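Local coordinates for protein CdiI toxin (Salmonella enterica subsp. enterica serovar Rubislaw str. ATCC 10717, PDB 4ZQU) that neutralises its cognate contact-dependent growth inhibition toxin CdiA-CT, with which it forms a toxin-immunity complex, at residues B[9-14]-B[22-27]; B[62-67]-B[83-88]. All blocks are in the same frame, centred on the assembly; numbering follows the deposited sequence. Where two conformers were deposited one is given.

From the N terminus, the chain runs out along strand 8-14, turns, and comes back along strand 19-26, so interaction 1 closes a short hairpin near the centre of the protein. After strand 30-41 and helix 47-59 the chain returns to the end of that hairpin, and interaction 2 closes a second loop, from 62-67 to 83-88. The two loops follow one another without overlapping or crossing, yet the contacts touch: Gly-26 O lies 2.8 Å from Val-64 N, probably hydrogen-bonded, and the Tyr-27 and Phe-63 rings stack. Together they tie the large antiparallel sheet to the short strand 64-65 and to the short helix 82-85 that precedes helix 87-105.

Interaction 1. Residues B[9-14]-B[22-27]; sequences WASVKM and DTYSGY
Tyr-24 sets CG opposite its own carbonyl carbon (chi1 -88°), and the phenol ring thereby turns one face to Ser-11 CB. This CH-pi contact, 3.5 Å from Ser-11 CB to the centroid of the Tyr-24 ring, suits a small serine, which lets the ring lie close. Two bonds join the backbones beside it, Ser-11 N to Asp-22 O at 2.8 Å and, straighter, Asp-22 N to Ser-11 O at 2.9 Å. They belong to an antiparallel beta hairpin of strands 8-14 and 19-26, with strands 118-124 and 30-41 flanking it in the sheet. Trp-9 brings CE3, CZ3 and CH2 of its six-membered ring up to the backbone of Ser-25 to Tyr-27, with CZ3 3.2 Å from Gly-26 O. Glycine suits this place, since residues with a side chain adopt its backbone angles (166°/-141°) only with difficulty. One water donates to both Ser-11 O and Asp-22 OD1, an oxygen that also accepts from Trp-97 NE1. Lys-13 NZ, bonded to Ser-119 OG and in cation-pi contact with Trp-142, reaches Tyr-24 OH through a second water, 3.1 Å from Lys-13 NZ and 3.0 Å from Tyr-24 OH.

Interaction 2. Residues B[62-67]-B[83-88]; sequences RFVLPA and DLYDSR
Tyr-85 lays one face of its ring against Pro-66 and extends its hydroxyl past that residue to the backbone of Val-64. Pro-66 CG sits over the ring, 3.7 Å from the Tyr-85 centroid and 19° off the ring normal, which makes a CH-pi contact offset toward the CG side of the ring. Proline suits this place because its closed ring offers a compact set of C-H groups, and CD lies beside CG over the same ring. With chi1 at -78° Tyr-85 places CG beside its own N and opposite its carbonyl carbon, which sends the ring from the helix end toward strand 64-65. Tyrosine is long enough to span that gap, and there Tyr-85 OH donates to Val-64 O at 2.6 Å. The carbonyl oxygen lies at the edge of the phenol ring, near its plane, whereas the hydroxyl stands 29° out of the carbonyl plane.

Leu-84, the preceding residue, reaches the other end of 62-67. Its CD2 meets Val-64 CG1 at 3.7 Å, methyl against methyl, with the two side chains at a slant to each other. Arg-62 approaches from the opposite direction, NH2 lying 3.9 Å from Leu-84 CD1. The branched end of leucine suits both neighbours, since CD2 can meet the valine while both methyls border Arg-62 NH2. The guanidinium is held by salt bridges to Asp-81 through NH1 and to Asp-33 through NH2.

The CdiA-CT toxin packs close by, Val-13 of the toxin against Pro-66 and Arg-29 of the toxin against Tyr-85. A mostly apolar junction thus carries a single direct hydrogen bond, in which the buried Tyr-85 OH gives its proton to Val-64 O. That bond fixes where the far end of the ring points, while the proline on its face probably hinders rotation about the ring's long axis.

Interaction 1. Residues B[9-14]-B[22-27]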
loop_
_atom_site.group_PDB
_atom_site.type_symbol
_atom_site.label_atom_id
_atom_site.label_comp_id
_atom_site.label_asym_id
_atom_site.label_seq_id
_atom_site.Cartn_x
_atom_site.Cartn_y
_atom_site.Cartn_z
ATOM N N TRP B 9 -0.978 13.974 -2.613
ATOM C CA TRP B 9 -0.817 12.790 -3.445
ATOM C C TRP B 9 -1.814 12.725 -4.594
ATOM O O TRP B 9 -2.804 13.453 -4.633
ATOM C CB TRP B 9 -0.947 11.521 -2.598
ATOM C CG TRP B 9 0.021 11.437 -1.462
ATOM C CD1 TRP B 9 1.257 10.865 -1.482
ATOM C CD2 TRP B 9 -0.172 11.930 -0.131
ATOM N NE1 TRP B 9 1.849 10.972 -0.247
ATOM C CE2 TRP B 9 0.993 11.623 0.599
ATOM C CE3 TRP B 9 -1.214 12.603 0.511
ATOM C CZ2 TRP B 9 1.144 11.967 1.940
ATOM C CZ3 TRP B 9 -1.062 12.944 1.841
ATOM C CH2 TRP B 9 0.109 12.625 2.542
ATOM N N ALA B 10 -1.524 11.833 -5.529
ATOM C CA ALA B 10 -2.408 11.545 -6.642
ATOM C C ALA B 10 -1.976 10.214 -7.232
ATOM O O ALA B 10 -0.878 9.737 -6.947
ATOM C CB ALA B 10 -2.356 12.651 -7.686
ATOM N N SER B 11 -2.836 9.608 -8.045
ATOM C CA SER B 11 -2.501 8.336 -8.674
ATOM C C SER B 11 -2.932 8.302 -10.136
ATOM O O SER B 11 -4.022 8.760 -10.484
ATOM C CB SER B 11 -3.141 7.177 -7.908
ATOM O OG SER B 11 -2.597 5.935 -8.320
ATOM N N VAL B 12 -2.070 7.752 -10.987
ATOM C CA VAL B 12 -2.327 7.694 -12.417
ATOM C C VAL B 12 -2.432 6.259 -12.923
ATOM O O VAL B 12 -1.516 5.457 -12.740
ATOM C CB VAL B 12 -1.222 8.426 -13.208
ATOM C CG1 VAL B 12 -1.455 8.285 -14.705
ATOM C CG2 VAL B 12 -1.169 9.887 -12.809
ATOM N N LYS B 13 -3.558 5.947 -13.560
ATOM C CA LYS B 13 -3.763 4.651 -14.197
ATOM C C LYS B 13 -3.935 4.839 -15.701
ATOM O O LYS B 13 -4.727 5.673 -16.139
ATOM C CB LYS B 13 -4.983 3.947 -13.606
ATOM C CG LYS B 13 -4.859 3.614 -12.127
ATOM C CD LYS B 13 -3.894 2.465 -11.894
ATOM C CE LYS B 13 -3.796 2.112 -10.416
ATOM N NZ LYS B 13 -3.197 3.212 -9.612
ATOM N N MET B 14 -3.195 4.067 -16.493
ATOM C CA MET B 14 -3.241 4.217 -17.945
ATOM C C MET B 14 -3.248 2.893 -18.698
ATOM O O MET B 14 -2.323 2.091 -18.577
ATOM C CB MET B 14 -2.054 5.051 -18.439
ATOM C CG MET B 14 -2.028 5.226 -19.955
ATOM S SD MET B 14 -0.505 5.939 -20.604
ATOM C CE MET B 14 0.693 4.693 -20.134
ATOM N N ASP B 22 -6.364 10.436 -10.332
ATOM C CA ASP B 22 -7.206 10.559 -9.144
ATOM C C ASP B 22 -6.464 11.213 -7.989
ATOM O O ASP B 22 -5.254 11.056 -7.852
ATOM C CB ASP B 22 -7.715 9.189 -8.689
ATOM C CG ASP B 22 -8.761 8.618 -9.611
ATOM O OD1 ASP B 22 -8.400 7.771 -10.454
ATOM O OD2 ASP B 22 -9.941 9.006 -9.486
ATOM N N THR B 23 -7.201 11.930 -7.150
ATOM C CA THR B 23 -6.648 12.475 -5.921
ATOM C C THR B 23 -6.489 11.383 -4.866
ATOM O O THR B 23 -7.429 10.642 -4.581
ATOM C CB THR B 23 -7.540 13.593 -5.351
ATOM O OG1 THR B 23 -7.549 14.708 -6.248
ATOM C CG2 THR B 23 -7.030 14.045 -3.998
ATOM N N TYR B 24 -5.289 11.275 -4.305
ATOM C CA TYR B 24 -5.047 10.414 -3.154
ATOM C C TYR B 24 -4.777 11.275 -1.933
ATOM O O TYR B 24 -4.269 12.388 -2.053
ATOM C CB TYR B 24 -3.867 9.472 -3.392
ATOM C CG TYR B 24 -4.228 8.166 -4.055
ATOM C CD1 TYR B 24 -5.317 8.073 -4.909
ATOM C CD2 TYR B 24 -3.480 7.021 -3.821
ATOM C CE1 TYR B 24 -5.646 6.874 -5.513
ATOM C CE2 TYR B 24 -3.804 5.820 -4.411
ATOM C CZ TYR B 24 -4.885 5.752 -5.259
ATOM O OH TYR B 24 -5.206 4.557 -5.858
ATOM N N SER B 25 -5.112 10.758 -0.759
ATOM C CA SER B 25 -4.925 11.511 0.470
ATOM C C SER B 25 -4.381 10.619 1.569
ATOM O O SER B 25 -4.572 9.406 1.543
ATOM C CB SER B 25 -6.241 12.147 0.915
ATOM O OG SER B 25 -6.721 13.057 -0.057
ATOM N N GLY B 26 -3.701 11.220 2.535
ATOM C CA GLY B 26 -3.203 10.463 3.664
ATOM C C GLY B 26 -2.184 11.189 4.513
ATOM O O GLY B 26 -2.283 12.390 4.751
ATOM N N TYR B 27 -1.190 10.435 4.963
ATOM C CA TYR B 27 -0.208 10.910 5.920
ATOM C C TYR B 27 1.107 10.220 5.619
ATOM O O TYR B 27 2.058 10.837 5.143
ATOM C CB TYR B 27 -0.674 10.609 7.341
ATOM C CG TYR B 27 0.146 11.235 8.444
ATOM C CD1 TYR B 27 -0.059 12.553 8.823
ATOM C CD2 TYR B 27 1.103 10.498 9.130
ATOM C CE1 TYR B 27 0.674 13.124 9.844
ATOM C CE2 TYR B 27 1.845 11.062 10.150
ATOM C CZ TYR B 27 1.627 12.375 10.504
ATOM O OH TYR B 27 2.362 12.942 11.520
HETATM O O HOH W 1 -5.872 6.478 -10.484
HETATM O O HOH W 2 -3.667 2.193 -6.760
HETATM O O HOH W 3 -6.031 4.533 -8.604
#

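Interaction 2. Residues B[62-67]-B[83-88]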
loop_
_atom_site.group_PDB
_atom_site.type_symbol
_atom_site.label_atom_id
_atom_site.label_comp_id
_atom_site.label_asym_id
_atom_site.label_seq_id
_atom_site.Cartn_x
_atom_site.Cartn_y
_atom_site.Cartn_z
ATOM N N ARG B 62 -5.671 15.622 0.760
ATOM C CA ARG B 62 -5.770 15.925 2.179
ATOM C C ARG B 62 -4.626 15.315 2.978
ATOM O O ARG B 62 -4.203 14.190 2.724
ATOM C CB ARG B 62 -7.105 15.431 2.735
ATOM C CG ARG B 62 -8.308 16.208 2.246
ATOM C CD ARG B 62 -9.571 15.709 2.912
ATOM N NE ARG B 62 -9.957 14.387 2.429
ATOM C CZ ARG B 62 -10.694 13.526 3.122
ATOM N NH1 ARG B 62 -11.118 13.843 4.340
ATOM N NH2 ARG B 62 -11.003 12.345 2.603
ATOM N N PHE B 63 -4.132 16.081 3.944
ATOM C CA PHE B 63 -3.122 15.617 4.882
ATOM C C PHE B 63 -3.836 15.155 6.148
ATOM O O PHE B 63 -4.120 15.955 7.037
ATOM C CB PHE B 63 -2.116 16.730 5.173
ATOM C CG PHE B 63 -0.926 16.286 5.961
ATOM C CD1 PHE B 63 -0.165 15.211 5.541
ATOM C CD2 PHE B 63 -0.552 16.961 7.110
ATOM C CE1 PHE B 63 0.938 14.805 6.263
ATOM C CE2 PHE B 63 0.553 16.561 7.835
ATOM C CZ PHE B 63 1.300 15.483 7.412
ATOM N N VAL B 64 -4.128 13.862 6.220
ATOM C CA VAL B 64 -5.149 13.373 7.137
ATOM C C VAL B 64 -4.784 12.035 7.791
ATOM O O VAL B 64 -4.127 11.191 7.183
ATOM C CB VAL B 64 -6.506 13.258 6.383
ATOM C CG1 VAL B 64 -6.337 12.472 5.090
ATOM C CG2 VAL B 64 -7.604 12.660 7.259
ATOM N N LEU B 65 -5.196 11.867 9.046
ATOM C CA LEU B 65 -5.041 10.614 9.784
ATOM C C LEU B 65 -6.413 10.038 10.144
ATOM O O LEU B 65 -7.411 10.753 10.083
ATOM C CB LEU B 65 -4.203 10.843 11.043
ATOM C CG LEU B 65 -2.693 10.854 10.820
ATOM C CD1 LEU B 65 -1.977 11.297 12.080
ATOM C CD2 LEU B 65 -2.224 9.475 10.387
ATOM N N PRO B 66 -6.475 8.741 10.508
ATOM C CA PRO B 66 -7.776 8.148 10.853
ATOM C C PRO B 66 -8.473 8.851 12.014
ATOM O O PRO B 66 -9.669 9.138 11.941
ATOM C CB PRO B 66 -7.415 6.712 11.243
ATOM C CG PRO B 66 -6.152 6.431 10.524
ATOM C CD PRO B 66 -5.402 7.729 10.489
ATOM N N ALA B 67 -7.716 9.125 13.070
ATOM C CA ALA B 67 -8.253 9.729 14.281
ATOM C C ALA B 67 -7.108 10.350 15.073
ATOM O O ALA B 67 -5.945 10.047 14.809
ATOM C CB ALA B 67 -8.999 8.682 15.115
ATOM N N ASP B 83 -13.656 7.555 8.093
ATOM C CA ASP B 83 -14.301 6.840 6.992
ATOM C C ASP B 83 -13.386 6.652 5.785
ATOM O O ASP B 83 -13.559 5.708 5.008
ATOM C CB ASP B 83 -15.571 7.571 6.561
ATOM C CG ASP B 83 -16.681 7.459 7.582
ATOM O OD1 ASP B 83 -16.740 6.436 8.298
ATOM O OD2 ASP B 83 -17.492 8.401 7.674
ATOM N N LEU B 84 -12.441 7.570 5.606
ATOM C CA LEU B 84 -11.451 7.436 4.549
ATOM C C LEU B 84 -10.631 6.170 4.762
ATOM O O LEU B 84 -10.459 5.360 3.848
ATOM C CB LEU B 84 -10.535 8.661 4.507
ATOM C CG LEU B 84 -9.378 8.608 3.505
ATOM C CD1 LEU B 84 -9.892 8.677 2.077
ATOM C CD2 LEU B 84 -8.359 9.708 3.768
ATOM N N TYR B 85 -10.153 5.999 5.991
ATOM C CA TYR B 85 -9.257 4.904 6.342
ATOM C C TYR B 85 -9.970 3.581 6.624
ATOM O O TYR B 85 -9.321 2.534 6.694
ATOM C CB TYR B 85 -8.415 5.299 7.555
ATOM C CG TYR B 85 -7.271 6.232 7.228
ATOM C CD1 TYR B 85 -7.414 7.611 7.332
ATOM C CD2 TYR B 85 -6.043 5.732 6.816
ATOM C CE1 TYR B 85 -6.365 8.464 7.034
ATOM C CE2 TYR B 85 -4.991 6.575 6.514
ATOM C CZ TYR B 85 -5.156 7.940 6.627
ATOM O OH TYR B 85 -4.107 8.778 6.329
ATOM N N ASP B 86 -11.294 3.625 6.785
ATOM C CA ASP B 86 -12.079 2.422 7.076
ATOM C C ASP B 86 -11.941 1.377 5.971
ATOM O O ASP B 86 -12.159 1.674 4.799
ATOM C CB ASP B 86 -13.553 2.775 7.281
ATOM C CG ASP B 86 -14.415 1.547 7.520
ATOM O OD1 ASP B 86 -14.435 1.042 8.662
ATOM O OD2 ASP B 86 -15.066 1.081 6.565
ATOM N N SER B 87 -11.590 0.153 6.358
ATOM C CA SER B 87 -11.228 -0.896 5.405
ATOM C C SER B 87 -12.382 -1.331 4.510
ATOM O O SER B 87 -12.170 -1.720 3.361
ATOM C CB SER B 87 -10.674 -2.116 6.144
ATOM O OG SER B 87 -11.641 -2.667 7.023
ATOM N N ARG B 88 -13.599 -1.278 5.038
ATOM C CA ARG B 88 -14.768 -1.651 4.258
ATOM C C ARG B 88 -15.102 -0.564 3.245
ATOM O O ARG B 88 -15.289 -0.850 2.064
ATOM C CB ARG B 88 -15.959 -1.929 5.173
ATOM C CG ARG B 88 -15.995 -3.358 5.675
ATOM C CD ARG B 88 -17.330 -3.727 6.312
ATOM N NE ARG B 88 -17.281 -4.955 7.113
ATOM C CZ ARG B 88 -16.422 -5.207 8.102
ATOM N NH1 ARG B 88 -15.542 -4.297 8.497
ATOM N NH2 ARG B 88 -16.478 -6.371 8.733
#